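Local coordinates for uncharacterized protein (Porphyromonas gingivalis, PDB 2QSV) that is of unknown function but may have cysteine-type peptidase activity, and has a C-terminal part made of two immunoglobulin-like domains, at residues D107-P110 with A111-A114. Numbering follows the deposited sequence.
Sequences DNFP and ALTA
Leu-112 meets Phe-109 and Asp-107 through side chains that all take the same first torsion: in each, CG lies beside the backbone N and anti to the carbonyl carbon (chi1 -59°, -70° and -67°). The second torsion of Leu-112 carries CD1 on in the extended direction, and this methyl reaches back along the chain. There it lies 3.7 Å from CB of Asp-107, the two side chains running at about a right angle, and 4.0 Å from CD1 of Phe-109, which it approaches obliquely. Asp-107 CB in turn sits over the centre of the Phe-109 ring, 3.7 Å above its plane, so a methylene covers one face of the aromatic ring. OD2 of Asp-107 hydrogen-bonds to NE2 of His-153, while the Phe-109 side chain also touches Pro-207 and Pro-210.

The same turn is held by two backbone hydrogen bonds. N of Leu-112 donates to O of Phe-109 over 2.9 Å. A weak bond of 3.2 Å joins N of Ala-111 to O of Asn-108. The Asn-108 side chain brings ND2 to 3.6 Å from CB of Ala-111, a van der Waals contact at the surface.

Both bonds link residues three apart, the i to i+3 pattern of a short 3-10 turn, entered through an inverse gamma turn centred on Asn-108. This surface turn lies in the connection from strand 94-105 to strand 120-121. Through His-153 and the two prolines, Asp-107 and Phe-109 rest on the second domain, which places the turn against it within the linker between two successive immunoglobulin-like beta-sandwich domains.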
ATOM      1  N   ASP A 107      -6.725   5.122  12.783  1.00 25.82           N
ATOM      2  CA  ASP A 107      -7.061   5.267  14.208  1.00 27.85           C
ATOM      3  C   ASP A 107      -8.407   4.680  14.626  1.00 29.55           C
ATOM      4  O   ASP A 107      -9.390   4.657  13.860  1.00 28.03           O
ATOM      5  CB  ASP A 107      -7.041   6.743  14.614  1.00 27.26           C
ATOM      6  CG  ASP A 107      -5.632   7.341  14.557  1.00 28.15           C
ATOM      7  OD1 ASP A 107      -4.838   7.045  15.473  1.00 31.05           O
ATOM      8  OD2 ASP A 107      -5.301   8.071  13.586  1.00 28.28           O
ATOM      9  N   ASN A 108      -8.457   4.232  15.875  1.00 31.86           N
ATOM     10  CA  ASN A 108      -9.753   3.966  16.506  1.00 33.85           C
ATOM     11  C   ASN A 108     -10.445   5.264  16.932  1.00 34.51           C
ATOM     12  O   ASN A 108     -10.339   5.699  18.098  1.00 34.56           O
ATOM     13  CB  ASN A 108      -9.589   2.970  17.669  1.00 34.83           C
ATOM     14  CG  ASN A 108     -10.923   2.566  18.293  1.00 36.77           C
ATOM     15  OD1 ASN A 108     -11.997   2.779  17.731  1.00 39.10           O
ATOM     16  ND2 ASN A 108     -10.848   2.025  19.494  1.00 39.57           N
ATOM     17  N   PHE A 109     -11.173   5.864  15.984  1.00 34.65           N
ATOM     18  CA  PHE A 109     -11.708   7.200  16.149  1.00 35.15           C
ATOM     19  C   PHE A 109     -12.793   7.335  17.222  1.00 37.17           C
ATOM     20  O   PHE A 109     -12.855   8.388  17.849  1.00 36.80           O
ATOM     21  CB  PHE A 109     -12.185   7.828  14.818  1.00 33.47           C
ATOM     22  CG  PHE A 109     -11.069   8.185  13.873  1.00 30.75           C
ATOM     23  CD1 PHE A 109     -10.213   9.284  14.133  1.00 28.15           C
ATOM     24  CD2 PHE A 109     -10.859   7.431  12.715  1.00 27.70           C
ATOM     25  CE1 PHE A 109      -9.170   9.612  13.277  1.00 24.27           C
ATOM     26  CE2 PHE A 109      -9.806   7.728  11.846  1.00 25.68           C
ATOM     27  CZ  PHE A 109      -8.968   8.838  12.104  1.00 25.27           C
ATOM     28  N   PRO A 110     -13.687   6.310  17.399  1.00 39.05           N
ATOM     29  CA  PRO A 110     -14.661   6.408  18.531  1.00 40.24           C
ATOM     30  C   PRO A 110     -14.020   6.492  19.921  1.00 40.38           C
ATOM     31  O   PRO A 110     -14.633   7.052  20.837  1.00 41.34           O
ATOM     32  CB  PRO A 110     -15.528   5.136  18.391  1.00 40.38           C
ATOM     33  CG  PRO A 110     -15.386   4.748  16.894  1.00 40.75           C
ATOM     34  CD  PRO A 110     -13.927   5.091  16.586  1.00 39.32           C
ATOM     35  N   ALA A 111     -12.805   5.975  20.063  1.00 39.86           N
ATOM     36  CA  ALA A 111     -11.999   6.193  21.255  1.00 39.86           C
ATOM     37  C   ALA A 111     -11.223   7.530  21.320  1.00 39.89           C
ATOM     38  O   ALA A 111     -10.522   7.761  22.292  1.00 41.41           O
ATOM     39  CB  ALA A 111     -11.032   5.032  21.444  1.00 39.54           C
ATOM     40  N   LEU A 112     -11.317   8.405  20.316  1.00 38.82           N
ATOM     41  CA  LEU A 112     -10.570   9.691  20.343  1.00 37.68           C
ATOM     42  C   LEU A 112     -11.513  10.879  20.459  1.00 37.57           C
ATOM     43  O   LEU A 112     -12.594  10.878  19.870  1.00 38.89           O
ATOM     44  CB  LEU A 112      -9.670   9.850  19.110  1.00 36.29           C
ATOM     45  CG  LEU A 112      -8.601   8.794  18.850  1.00 36.14           C
ATOM     46  CD1 LEU A 112      -7.960   8.946  17.455  1.00 33.28           C
ATOM     47  CD2 LEU A 112      -7.527   8.819  19.974  1.00 35.62           C
ATOM     48  N   THR A 113     -11.125  11.902  21.205  1.00 36.87           N
ATOM     49  CA  THR A 113     -11.949  13.111  21.278  1.00 36.95           C
ATOM     50  C   THR A 113     -11.476  14.113  20.215  1.00 35.29           C
ATOM     51  O   THR A 113     -10.396  13.952  19.656  1.00 33.63           O
ATOM     52  CB  THR A 113     -11.793  13.804  22.635  1.00 37.21           C
ATOM     53  OG1 THR A 113     -10.465  14.317  22.722  1.00 39.43           O
ATOM     54  CG2 THR A 113     -12.012  12.816  23.794  1.00 39.41           C
ATOM     55  N   ALA A 114     -12.288  15.144  19.977  1.00 35.20           N
ATOM     56  CA  ALA A 114     -11.958  16.249  19.068  1.00 35.12           C
ATOM     57  C   ALA A 114     -10.642  16.951  19.407  1.00 34.55           C
ATOM     58  O   ALA A 114      -9.927  17.394  18.507  1.00 33.81           O
ATOM     59  CB  ALA A 114     -13.138  17.261  18.978  1.00 35.62           C
TER